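Carbohydrate kinase, FGGY (Rhodospirillum rubrum, PDB 3IFR) probably catalyses the phosphorylation of D-xylulose, as a sugar kinase of the FGGY family built on the actin-like ATPase fold. Local coordinates at residues 262-267 with 405-410; 250-255 with 431-436; 125-130 with 280-285; 185-190 with 198-203; 36-41 with 56-61. All blocks are in the same frame, centred on the assembly; numbering follows the deposited sequence.

Interaction 1 (262-267 with 405-410); sequences LLKFGG and FASDGG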
# COMPACT_ATOMS: atom_id res chain seq x y z
N LEU A 262 8.14 -7.46 3.49
CA LEU A 262 7.93 -6.35 4.39
C LEU A 262 6.68 -6.59 5.21
O LEU A 262 5.63 -7.03 4.71
CB LEU A 262 7.83 -5.01 3.62
CG LEU A 262 7.50 -3.85 4.57
CD1 LEU A 262 8.72 -3.58 5.46
CD2 LEU A 262 7.10 -2.60 3.85
N LEU A 263 6.78 -6.31 6.50
CA LEU A 263 5.64 -6.41 7.37
C LEU A 263 5.42 -5.03 7.95
O LEU A 263 6.26 -4.55 8.72
CB LEU A 263 5.96 -7.36 8.50
CG LEU A 263 5.67 -8.84 8.44
CD1 LEU A 263 5.53 -9.41 7.01
CD2 LEU A 263 6.78 -9.46 9.22
N LYS A 264 4.28 -4.44 7.64
CA LYS A 264 4.02 -3.03 7.90
C LYS A 264 3.04 -2.95 9.04
O LYS A 264 1.86 -3.27 8.87
CB LYS A 264 3.39 -2.40 6.65
CG LYS A 264 3.69 -0.94 6.44
CD LYS A 264 3.55 -0.56 4.96
CE LYS A 264 3.76 0.95 4.75
NZ LYS A 264 3.06 1.75 5.80
N PHE A 265 3.52 -2.56 10.21
CA PHE A 265 2.63 -2.42 11.37
C PHE A 265 2.00 -1.03 11.46
O PHE A 265 2.30 -0.25 12.35
CB PHE A 265 3.38 -2.79 12.65
CG PHE A 265 3.73 -4.23 12.71
CD1 PHE A 265 2.91 -5.12 13.38
CD2 PHE A 265 4.85 -4.71 12.05
CE1 PHE A 265 3.23 -6.44 13.41
CE2 PHE A 265 5.16 -6.02 12.07
CZ PHE A 265 4.36 -6.89 12.74
N GLY A 266 1.14 -0.74 10.49
CA GLY A 266 0.38 0.51 10.41
C GLY A 266 -1.00 0.36 11.03
O GLY A 266 -1.32 -0.68 11.63
N GLY A 267 -1.82 1.38 10.90
CA GLY A 267 -3.16 1.31 11.45
C GLY A 267 -3.83 0.07 10.93
O GLY A 267 -4.43 -0.69 11.69
N PHE A 405 11.29 -8.00 6.99
CA PHE A 405 11.54 -6.65 7.47
C PHE A 405 10.26 -6.19 8.14
O PHE A 405 9.18 -6.53 7.69
CB PHE A 405 11.90 -5.72 6.30
CG PHE A 405 13.12 -6.18 5.50
CD1 PHE A 405 14.35 -5.57 5.66
CD2 PHE A 405 13.03 -7.25 4.61
CE1 PHE A 405 15.46 -6.01 4.92
CE2 PHE A 405 14.13 -7.67 3.88
CZ PHE A 405 15.34 -7.04 4.03
N ALA A 406 10.38 -5.42 9.21
CA ALA A 406 9.20 -4.75 9.73
C ALA A 406 9.42 -3.24 9.74
O ALA A 406 10.52 -2.75 9.93
CB ALA A 406 8.81 -5.28 11.08
N SER A 407 8.35 -2.51 9.49
CA SER A 407 8.40 -1.06 9.47
C SER A 407 7.13 -0.53 10.10
O SER A 407 6.24 -1.30 10.51
CB SER A 407 8.46 -0.57 8.04
OG SER A 407 7.17 -0.65 7.48
N ASP A 408 7.05 0.79 10.19
CA ASP A 408 5.90 1.50 10.76
C ASP A 408 5.81 1.42 12.27
O ASP A 408 6.68 0.85 12.95
CB ASP A 408 4.59 1.01 10.15
CG ASP A 408 3.60 2.14 9.93
OD1 ASP A 408 3.44 2.99 10.84
OD2 ASP A 408 3.02 2.19 8.83
N GLY A 409 4.70 1.96 12.78
CA GLY A 409 4.49 2.23 14.18
C GLY A 409 4.71 1.09 15.15
O GLY A 409 5.26 1.29 16.21
N GLY A 410 4.27 -0.11 14.79
CA GLY A 410 4.35 -1.23 15.71
C GLY A 410 5.79 -1.59 16.02
O GLY A 410 6.07 -2.21 17.06

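Interaction 2 (250-255 with 431-436); sequences ALAAGI and LANPLG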
# COMPACT_ATOMS: atom_id res chain seq x y z
N ALA A 250 7.66 -0.38 -0.27
CA ALA A 250 8.36 -1.65 -0.08
C ALA A 250 9.83 -1.50 -0.52
O ALA A 250 10.75 -1.80 0.22
CB ALA A 250 7.68 -2.78 -0.81
N LEU A 251 10.05 -1.01 -1.72
CA LEU A 251 11.40 -0.69 -2.21
C LEU A 251 12.24 0.09 -1.20
O LEU A 251 13.35 -0.27 -0.91
CB LEU A 251 11.27 0.15 -3.48
CG LEU A 251 12.61 0.46 -4.11
CD1 LEU A 251 13.35 -0.85 -4.39
CD2 LEU A 251 12.43 1.32 -5.38
N ALA A 252 11.71 1.17 -0.68
CA ALA A 252 12.45 1.99 0.30
C ALA A 252 12.78 1.20 1.53
O ALA A 252 13.80 1.45 2.18
CB ALA A 252 11.64 3.26 0.68
N ALA A 253 11.93 0.25 1.88
CA ALA A 253 12.25 -0.59 3.02
C ALA A 253 13.28 -1.67 2.66
O ALA A 253 13.67 -2.47 3.49
CB ALA A 253 10.99 -1.19 3.66
N GLY A 254 13.73 -1.66 1.41
CA GLY A 254 14.70 -2.65 0.96
C GLY A 254 14.12 -3.98 0.53
O GLY A 254 14.79 -4.99 0.63
N ILE A 255 12.88 -4.01 0.07
CA ILE A 255 12.37 -5.23 -0.52
C ILE A 255 12.68 -5.19 -2.02
O ILE A 255 11.93 -4.57 -2.84
CB ILE A 255 10.85 -5.43 -0.23
CG1 ILE A 255 10.67 -6.09 1.15
CG2 ILE A 255 10.22 -6.34 -1.25
CD1 ILE A 255 10.81 -5.16 2.30
N LEU A 431 13.01 -1.48 10.79
CA LEU A 431 13.49 -0.27 10.13
C LEU A 431 12.45 0.85 10.28
O LEU A 431 11.27 0.61 10.56
CB LEU A 431 13.75 -0.52 8.65
CG LEU A 431 12.46 -0.83 7.90
CD1 LEU A 431 12.13 0.31 6.95
CD2 LEU A 431 12.60 -2.13 7.12
N ALA A 432 12.91 2.07 10.13
CA ALA A 432 11.98 3.20 10.12
C ALA A 432 12.02 3.84 8.75
O ALA A 432 13.09 4.06 8.18
CB ALA A 432 12.35 4.20 11.20
N ASN A 433 10.86 4.17 8.22
CA ASN A 433 10.81 4.75 6.89
C ASN A 433 9.79 5.83 6.95
O ASN A 433 8.70 5.67 6.43
CB ASN A 433 10.35 3.67 5.93
CG ASN A 433 10.46 4.07 4.48
OD1 ASN A 433 10.22 3.20 3.61
ND2 ASN A 433 10.81 5.36 4.19
N PRO A 434 10.12 6.94 7.62
CA PRO A 434 9.12 7.94 7.98
C PRO A 434 8.68 8.75 6.75
O PRO A 434 7.48 8.90 6.50
CB PRO A 434 9.86 8.85 8.97
CG PRO A 434 11.27 8.37 9.02
CD PRO A 434 11.49 7.39 7.91
N LEU A 435 9.64 9.24 5.97
CA LEU A 435 9.35 10.04 4.80
C LEU A 435 8.46 9.27 3.86
O LEU A 435 7.78 9.87 3.05
CB LEU A 435 10.63 10.39 4.07
CG LEU A 435 11.36 11.58 4.66
CD1 LEU A 435 11.38 11.46 6.16
CD2 LEU A 435 12.79 11.68 4.09
N GLY A 436 8.51 7.93 3.92
CA GLY A 436 7.59 7.09 3.17
C GLY A 436 7.89 6.68 1.72
O GLY A 436 9.03 6.28 1.35

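Interaction 3 (125-130 with 280-285); sequences AFLART and SDPRLY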
# COMPACT_ATOMS: atom_id res chain seq x y z
N ALA A 125 -11.60 -16.92 -12.79
CA ALA A 125 -10.93 -16.76 -14.05
C ALA A 125 -10.41 -15.33 -14.09
O ALA A 125 -9.29 -15.07 -14.51
CB ALA A 125 -11.89 -17.02 -15.19
N PHE A 126 -11.23 -14.39 -13.61
CA PHE A 126 -10.89 -12.98 -13.62
C PHE A 126 -9.67 -12.71 -12.74
O PHE A 126 -8.71 -12.01 -13.14
CB PHE A 126 -12.06 -12.13 -13.13
CG PHE A 126 -11.76 -10.67 -13.10
CD1 PHE A 126 -11.09 -10.11 -12.03
CD2 PHE A 126 -12.12 -9.86 -14.15
CE1 PHE A 126 -10.79 -8.76 -12.01
CE2 PHE A 126 -11.82 -8.51 -14.14
CZ PHE A 126 -11.16 -7.95 -13.07
N LEU A 127 -9.72 -13.24 -11.52
CA LEU A 127 -8.65 -13.03 -10.55
C LEU A 127 -7.35 -13.72 -11.05
O LEU A 127 -6.25 -13.18 -10.89
CB LEU A 127 -9.11 -13.47 -9.16
CG LEU A 127 -8.30 -13.33 -7.85
CD1 LEU A 127 -7.83 -14.69 -7.41
CD2 LEU A 127 -7.12 -12.37 -7.94
N ALA A 128 -7.49 -14.87 -11.71
CA ALA A 128 -6.33 -15.55 -12.32
C ALA A 128 -5.82 -14.76 -13.50
O ALA A 128 -4.73 -14.97 -13.99
CB ALA A 128 -6.69 -16.95 -12.79
N ARG A 129 -6.62 -13.85 -13.99
CA ARG A 129 -6.22 -13.19 -15.19
C ARG A 129 -5.51 -11.88 -14.89
O ARG A 129 -4.51 -11.55 -15.52
CB ARG A 129 -7.46 -12.94 -16.03
CG ARG A 129 -7.20 -12.24 -17.28
CD ARG A 129 -8.26 -12.71 -18.21
NE ARG A 129 -8.00 -12.26 -19.55
CZ ARG A 129 -8.81 -11.44 -20.20
NH1 ARG A 129 -9.92 -11.02 -19.62
NH2 ARG A 129 -8.51 -11.06 -21.43
N THR A 130 -6.05 -11.11 -13.96
CA THR A 130 -5.52 -9.81 -13.65
C THR A 130 -4.74 -9.86 -12.33
O THR A 130 -4.19 -8.86 -11.89
CB THR A 130 -6.66 -8.87 -13.41
OG1 THR A 130 -7.29 -9.26 -12.19
CG2 THR A 130 -7.67 -8.98 -14.53
N SER A 280 -1.47 -15.16 -9.19
CA SER A 280 -2.60 -14.58 -8.51
C SER A 280 -2.98 -15.53 -7.41
O SER A 280 -2.56 -16.68 -7.41
CB SER A 280 -3.75 -14.45 -9.51
OG SER A 280 -3.70 -15.52 -10.44
N ASP A 281 -3.79 -15.07 -6.48
CA ASP A 281 -4.42 -15.98 -5.56
C ASP A 281 -5.53 -15.26 -4.80
O ASP A 281 -5.36 -14.10 -4.35
CB ASP A 281 -3.39 -16.58 -4.64
CG ASP A 281 -3.99 -17.64 -3.70
OD1 ASP A 281 -3.78 -18.86 -3.99
OD2 ASP A 281 -4.66 -17.25 -2.69
N PRO A 282 -6.69 -15.93 -4.69
CA PRO A 282 -7.90 -15.45 -4.02
C PRO A 282 -7.58 -14.73 -2.74
O PRO A 282 -8.44 -14.06 -2.16
CB PRO A 282 -8.63 -16.75 -3.67
CG PRO A 282 -8.22 -17.71 -4.75
CD PRO A 282 -6.82 -17.34 -5.13
N ARG A 283 -6.36 -14.87 -2.27
CA ARG A 283 -6.05 -14.55 -0.88
C ARG A 283 -5.22 -13.26 -0.76
O ARG A 283 -5.21 -12.61 0.29
CB ARG A 283 -5.34 -15.75 -0.24
CG ARG A 283 -6.22 -17.01 -0.16
CD ARG A 283 -5.47 -18.30 0.20
NE ARG A 283 -4.92 -18.95 -0.98
CZ ARG A 283 -4.13 -20.02 -0.97
NH1 ARG A 283 -3.70 -20.53 -2.12
NH2 ARG A 283 -3.76 -20.61 0.16
N LEU A 284 -4.59 -12.89 -1.87
CA LEU A 284 -3.49 -11.94 -1.92
C LEU A 284 -3.61 -11.21 -3.25
O LEU A 284 -3.92 -11.85 -4.26
CB LEU A 284 -2.17 -12.69 -1.91
CG LEU A 284 -1.82 -13.33 -0.56
CD1 LEU A 284 -0.59 -14.21 -0.69
CD2 LEU A 284 -1.60 -12.27 0.51
N TYR A 285 -3.37 -9.90 -3.27
CA TYR A 285 -3.47 -9.16 -4.54
C TYR A 285 -2.11 -9.05 -5.23
O TYR A 285 -1.08 -9.03 -4.59
CB TYR A 285 -4.01 -7.75 -4.29
CG TYR A 285 -4.75 -7.57 -2.96
CD1 TYR A 285 -6.06 -8.00 -2.80
CD2 TYR A 285 -4.12 -6.94 -1.86
CE1 TYR A 285 -6.74 -7.83 -1.58
CE2 TYR A 285 -4.80 -6.76 -0.64
CZ TYR A 285 -6.10 -7.22 -0.51
OH TYR A 285 -6.78 -7.06 0.69

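Interaction 4 (185-190 with 198-203); sequences GGFIDL and DLVALA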
# COMPACT_ATOMS: atom_id res chain seq x y z
N GLY A 185 -6.43 -1.87 -11.29
CA GLY A 185 -7.68 -1.38 -11.84
C GLY A 185 -8.57 -2.37 -12.59
O GLY A 185 -9.76 -2.12 -12.72
N GLY A 186 -8.01 -3.45 -13.13
CA GLY A 186 -8.80 -4.49 -13.79
C GLY A 186 -8.60 -4.47 -15.29
O GLY A 186 -9.30 -5.17 -16.01
N PHE A 187 -7.64 -3.70 -15.78
CA PHE A 187 -7.50 -3.61 -17.22
C PHE A 187 -6.42 -4.47 -17.86
O PHE A 187 -6.40 -4.64 -19.09
CB PHE A 187 -7.29 -2.16 -17.63
CG PHE A 187 -8.40 -1.24 -17.20
CD1 PHE A 187 -9.72 -1.65 -17.30
CD2 PHE A 187 -8.12 0.03 -16.71
CE1 PHE A 187 -10.76 -0.80 -16.88
CE2 PHE A 187 -9.17 0.90 -16.33
CZ PHE A 187 -10.48 0.47 -16.42
N ILE A 188 -5.51 -5.01 -17.05
CA ILE A 188 -4.38 -5.75 -17.61
C ILE A 188 -4.45 -7.26 -17.39
O ILE A 188 -4.81 -7.72 -16.31
CB ILE A 188 -3.05 -5.24 -17.06
CG1 ILE A 188 -2.75 -3.87 -17.67
CG2 ILE A 188 -1.93 -6.24 -17.38
CD1 ILE A 188 -1.61 -3.18 -17.00
N ASP A 189 -4.12 -8.00 -18.45
CA ASP A 189 -3.90 -9.43 -18.40
C ASP A 189 -2.44 -9.70 -18.09
O ASP A 189 -1.57 -9.30 -18.86
CB ASP A 189 -4.22 -10.04 -19.78
CG ASP A 189 -4.26 -11.56 -19.76
OD1 ASP A 189 -5.31 -12.11 -20.10
OD2 ASP A 189 -3.27 -12.20 -19.36
N LEU A 190 -2.19 -10.34 -16.94
CA LEU A 190 -0.85 -10.77 -16.51
C LEU A 190 -0.12 -11.48 -17.63
O LEU A 190 1.02 -11.14 -17.95
CB LEU A 190 -0.97 -11.75 -15.34
CG LEU A 190 -0.63 -11.35 -13.90
CD1 LEU A 190 -0.63 -9.85 -13.67
CD2 LEU A 190 -1.58 -12.06 -12.91
N ASP A 198 -11.25 -6.59 -24.36
CA ASP A 198 -11.85 -7.47 -23.41
C ASP A 198 -12.10 -6.83 -22.03
O ASP A 198 -13.23 -6.71 -21.59
CB ASP A 198 -10.82 -8.61 -23.29
CG ASP A 198 -11.40 -9.82 -22.70
OD1 ASP A 198 -12.63 -9.97 -22.70
OD2 ASP A 198 -10.63 -10.64 -22.20
N LEU A 199 -11.04 -6.46 -21.32
CA LEU A 199 -11.14 -6.05 -19.93
C LEU A 199 -11.70 -4.65 -19.80
O LEU A 199 -12.51 -4.39 -18.91
CB LEU A 199 -9.79 -6.15 -19.22
CG LEU A 199 -9.48 -7.62 -18.91
CD1 LEU A 199 -8.01 -7.86 -18.66
CD2 LEU A 199 -10.37 -8.16 -17.76
N VAL A 200 -11.27 -3.75 -20.66
CA VAL A 200 -11.85 -2.42 -20.69
C VAL A 200 -13.35 -2.47 -21.04
O VAL A 200 -14.17 -1.83 -20.39
CB VAL A 200 -11.08 -1.50 -21.66
CG1 VAL A 200 -11.63 -0.12 -21.61
CG2 VAL A 200 -9.61 -1.49 -21.29
N ALA A 201 -13.72 -3.28 -22.02
CA ALA A 201 -15.14 -3.45 -22.36
C ALA A 201 -16.03 -3.71 -21.14
O ALA A 201 -17.12 -3.23 -21.10
CB ALA A 201 -15.35 -4.55 -23.43
N LEU A 202 -15.56 -4.49 -20.17
CA LEU A 202 -16.35 -4.72 -18.97
C LEU A 202 -16.84 -3.43 -18.26
O LEU A 202 -17.85 -3.44 -17.55
CB LEU A 202 -15.53 -5.52 -17.94
CG LEU A 202 -15.53 -7.04 -17.71
CD1 LEU A 202 -15.26 -7.25 -16.25
CD2 LEU A 202 -16.83 -7.74 -18.12
N ALA A 203 -16.08 -2.35 -18.40
CA ALA A 203 -16.39 -1.11 -17.72
C ALA A 203 -17.24 -0.24 -18.66
O ALA A 203 -17.62 0.89 -18.32
CB ALA A 203 -15.07 -0.37 -17.32
O HOH W 1 -12.12 -4.85 -16.16

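Interaction 5 (36-41 with 56-61); sequences RPTTLS and WDNARA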
# COMPACT_ATOMS: atom_id res chain seq x y z
N ARG A 36 2.26 19.19 2.19
CA ARG A 36 1.05 19.99 2.18
C ARG A 36 -0.09 19.03 2.43
O ARG A 36 -0.11 17.91 1.89
CB ARG A 36 0.84 20.70 0.82
CG ARG A 36 1.81 21.83 0.44
CD ARG A 36 1.78 22.99 1.43
NE ARG A 36 2.60 24.12 0.99
CZ ARG A 36 3.91 24.21 1.21
NH1 ARG A 36 4.51 23.23 1.84
NH2 ARG A 36 4.61 25.26 0.79
N PRO A 37 -1.07 19.48 3.24
CA PRO A 37 -2.26 18.68 3.54
C PRO A 37 -3.15 18.52 2.29
O PRO A 37 -3.20 19.41 1.43
CB PRO A 37 -2.97 19.53 4.62
CG PRO A 37 -1.94 20.49 5.09
CD PRO A 37 -1.15 20.80 3.88
N THR A 38 -3.86 17.40 2.21
CA THR A 38 -4.77 17.15 1.11
C THR A 38 -6.04 16.80 1.77
O THR A 38 -5.99 16.16 2.82
CB THR A 38 -4.35 15.92 0.32
OG1 THR A 38 -3.03 16.13 -0.17
CG2 THR A 38 -5.33 15.63 -0.81
N THR A 39 -7.16 17.23 1.18
CA THR A 39 -8.47 16.99 1.78
C THR A 39 -9.13 15.73 1.24
O THR A 39 -9.28 15.55 0.02
CB THR A 39 -9.43 18.17 1.55
OG1 THR A 39 -8.84 19.39 2.00
CG2 THR A 39 -10.76 17.92 2.29
N LEU A 40 -9.51 14.83 2.15
CA LEU A 40 -10.38 13.71 1.82
C LEU A 40 -11.78 14.22 2.08
O LEU A 40 -12.10 14.56 3.22
CB LEU A 40 -10.11 12.56 2.79
CG LEU A 40 -10.72 11.18 2.54
CD1 LEU A 40 -10.63 10.78 1.07
CD2 LEU A 40 -9.95 10.17 3.38
N SER A 41 -12.61 14.31 1.04
CA SER A 41 -14.02 14.64 1.25
C SER A 41 -14.88 13.38 1.25
O SER A 41 -14.52 12.37 0.65
CB SER A 41 -14.55 15.56 0.15
OG SER A 41 -13.72 16.70 0.02
N TRP A 56 -2.46 19.01 -7.65
CA TRP A 56 -1.58 19.74 -8.56
C TRP A 56 -1.05 20.99 -7.91
O TRP A 56 0.11 21.33 -8.03
CB TRP A 56 -2.31 20.10 -9.85
CG TRP A 56 -1.48 20.92 -10.77
CD1 TRP A 56 -1.77 22.17 -11.22
CD2 TRP A 56 -0.19 20.59 -11.31
NE1 TRP A 56 -0.77 22.62 -12.03
CE2 TRP A 56 0.22 21.68 -12.11
CE3 TRP A 56 0.66 19.48 -11.20
CZ2 TRP A 56 1.43 21.70 -12.82
CZ3 TRP A 56 1.88 19.50 -11.92
CH2 TRP A 56 2.24 20.61 -12.72
N ASP A 57 -1.94 21.67 -7.20
CA ASP A 57 -1.52 22.82 -6.42
C ASP A 57 -0.58 22.46 -5.30
O ASP A 57 0.43 23.13 -5.11
CB ASP A 57 -2.71 23.56 -5.86
CG ASP A 57 -2.63 25.00 -6.19
OD1 ASP A 57 -2.38 25.79 -5.25
OD2 ASP A 57 -2.75 25.30 -7.42
N ASN A 58 -0.92 21.42 -4.54
CA ASN A 58 0.03 20.84 -3.58
C ASN A 58 1.37 20.53 -4.26
O ASN A 58 2.42 20.97 -3.79
CB ASN A 58 -0.53 19.57 -2.93
CG ASN A 58 -1.48 19.83 -1.76
OD1 ASN A 58 -1.90 18.88 -1.09
ND2 ASN A 58 -1.84 21.08 -1.50
N ALA A 59 1.34 19.85 -5.41
CA ALA A 59 2.61 19.45 -6.05
C ALA A 59 3.48 20.65 -6.47
O ALA A 59 4.67 20.64 -6.27
CB ALA A 59 2.37 18.52 -7.25
N ARG A 60 2.89 21.66 -7.08
CA ARG A 60 3.60 22.89 -7.40
C ARG A 60 4.22 23.49 -6.19
O ARG A 60 5.37 23.88 -6.25
CB ARG A 60 2.61 23.91 -7.96
CG ARG A 60 2.21 23.64 -9.40
CD ARG A 60 1.12 24.55 -9.79
NE ARG A 60 1.65 25.90 -9.95
CZ ARG A 60 0.92 27.01 -9.83
NH1 ARG A 60 -0.37 26.94 -9.52
NH2 ARG A 60 1.51 28.19 -9.99
N ALA A 61 3.48 23.59 -5.10
CA ALA A 61 3.99 24.25 -3.87
C ALA A 61 5.21 23.57 -3.26
O ALA A 61 6.20 24.22 -2.85
CB ALA A 61 2.89 24.32 -2.82

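Interaction 1 (262-267 with 405-410)
Leu262, Lys264, Phe405 and Ser407 turn to one face of the parallel pair formed by strands 260-265 and 403-407, Leu263 and Ala406 to the other. The pair is central to the second of the two mixed sheets of this actin-like ATPase fold. On the first face Leu262 swings CG away from its own N (chi1 175°), bringing CD1 within 3.9 Å of Phe405 CB. Ser407 OG stands 3.6 Å from Lys264 CG. Further along, the long arm of Lys264 slants across Asp408 and bends at its last torsion. Its NZ forms a salt bridge with Asp408 OD2 (3.1 Å), on the anti side and 18° out of the carboxylate plane. OD1 takes the N-H of Gly409 on its anti lone pair. With an alanine at Asp408, the Lys264 ammonium would probably lose its mate in this contact and the turn at Gly409 a side-chain acceptor. On the Ala406 side the Phe265 ring comes edge-on, its CE2 3.9 Å from Ala406 CB and Ser407 O in the ring plane. Phe265 centres an inverse gamma turn, and its O receives Gly410 N at 3.1 Å, in the carbonyl plane on a lone pair.

Interaction 2 (250-255 with 431-436)
Leu431 sets CG between its backbone N and carbonyl carbon (chi1 66°), while Asn433 extends CG opposite its own N (chi1 -171°). The two torsions send a forked apolar end and a flat amide toward neighbouring residues, Ala253 and Ala252, at the C-terminal end of helix 245-252. The Leu431 fork straddles one methyl group: CD1 lies 3.8 Å and CD2 3.9 Å from Ala253 CB. CD2 also reaches the backbone there, 3.8 Å from Ala253 O. Beside it the Asn433 amide presents its oxygen to the second methyl, with OD1 3.3 Å from Ala252 CB. Gly436 O approaches the same methyl more loosely, at 4.0 Å.

The helix closes in a Schellman motif. Ile255 N bonds to Ala250 O and Gly254 N to Leu251 O, and the positive phi of Gly254 (84°) is one that a side chain would find hard to tolerate. Helix 245-252 directly follows strand 238-244 of the first sheet, and the chain then enters strand 260-265 of the second, so the contact sets the link between the lobes against the end of strand 428-432. Strand 260-265 joins in through Leu262, which packs on Ala253, and helix 437-448 through Val439, which touches Ala252. The backbone bonds of the turn stay within 250-255. What passes between the two segments is van der Waals contact, of the alanine methyls with the Leu431 fork and with the Asn433 amide oxygen, and it depends on close fit.

Interaction 3 (125-130 with 280-285)
The flat peptide group joining Asp281 to Pro282 receives Leu127 on one face: CD1 stands almost straight over Pro282 N, 3.2 Å away. The contact brings the end of helix 123-130, in the N-terminal FGGY region, against a type I beta turn from Asp281 to Leu284 in the C-terminal region, and so joins the two lobes. Leu127 reaches the turn with CG pointing opposite its backbone N (chi1 -176°). Its CD1 also meets the proline ring, 3.6 Å from Pro282 CD, and the approach to Pro282 CA at 3.5 Å is tighter than usual for carbon atoms.

Other flat groups lie nearby. The Phe126 ring carries Thr130 CG2 on one face, 3.9 Å above the plane and toward the rim, while Leu199 packs against it from helix 197-201. Within the turn, the Asp281 carboxylate and Arg283 guanidinium form a salt bridge, the NH1 to OD1 bond being tilted from both planes; the second link, Arg283 NE to Asp281 OD2, is modelled too short for its length to be trusted.

In the last helical turn Phe126 O gathers three donors, Arg129 N, Thr130 N and Thr130 OG1, the hydroxyl approaching from above the carbonyl plane. Next to Leu127, Ser280 lies along the helix backbone: its CB is 3.1 Å from Leu127 O, and its OG is 3.2 Å from Ala128 CA.

Interaction 4 (185-190 with 198-203)
Phe187 and Leu199 carry the apolar part of this contact. The Phe187 side chain crosses Val200 at about a right angle, CD1 lying 4.0 Å from Val200 CG2. Ala203 sits near the ring plane at the edge, with Ala203 CB 4.4 Å from Phe187 CE1, and helix 139-149 adds Val139 and Thr140 to the surroundings of the ring. Leu199 turns CG opposite its own carbonyl carbon (chi1 -76°) and lies along the passing backbone. Its CB is 3.4 Å from Gly186 O and its CD1 3.6 Å from Phe187 O.

Polar linkage runs through a water, which lies 2.8 Å from both Gly186 O and Leu199 O. It bridges these two backbone carbonyls, both acceptors, by giving a proton to each.

The charged groups meet through a third party. Asp189 OD1 and Asp198 OD2 are 5.9 Å apart, and Arg129 forms salt bridges with both, which probably offsets the repulsion between them.

Gly186, with phi 108°, ends helix 179-185 in a Schellman motif. The chain then makes the antiparallel pair 188-189 and 194-195 before helix 197-201 folds back: a short, weakly bonded beta hairpin between two helices, packed locally within the N-terminal FGGY region.

Interaction 5 (36-41 with 56-61)
Asn58 of helix 52-70 pushes its amide against Arg36, Pro37 and Thr38, where strand 29-37 runs out at the edge of the first mixed sheet of the actin-like fold. This is the close part of the contact. Asn58 keeps CG opposite its carbonyl carbon (chi1 -82°), which turns the amide to the strand. Its CG is 3.6 Å from Arg36 CB, so that Arg36 CB lies over one face of the amide. The amide is probably turned over in the model; as modelled, its OD1 is 2.9 Å from Pro37 O and 3.1 Å from Thr38 OG1. Thr38 and Asn58 approach at a slant, and Thr19 of the adjoining strand 18-25 stands beside them, its backbone bonded to that of Arg36. An alanine in place of Asn58 would probably open a gap beside Arg36 CB and leave Pro37 O without the polar group that now faces it.

One helical turn further on, at Ala61, the fit is looser and more open to solvent. Arg36 bends at its second torsion (chi2 -61°) and runs past the helix, its guanidinium held by a salt bridge from NH2 to Glu65 of the same helix. Against Ala61 it offers little more than a passing touch: the Ala61 methyl lies oblique to the guanidinium, its CB 3.8 Å from Arg36 NE.

From the N terminus, interaction 5 closes first, a short loop that brings helix 52-70 back to the edge strand of the first sheet. Interaction 3 opens next at helix 123-130 and closes only at 280-285, joining the lobes; interaction 4 is nested inside it as a short local loop, and Arg129 of interaction 3 reaches both segments of interaction 4. Interaction 2 opens at 250-255, before interaction 3 has closed, and ends at 431-436. Interaction 1 is nested within it, and both cross interaction 3 along the chain. Interactions 1 and 2 share the second sheet, where Ala406 O probably bonds to Leu431 N.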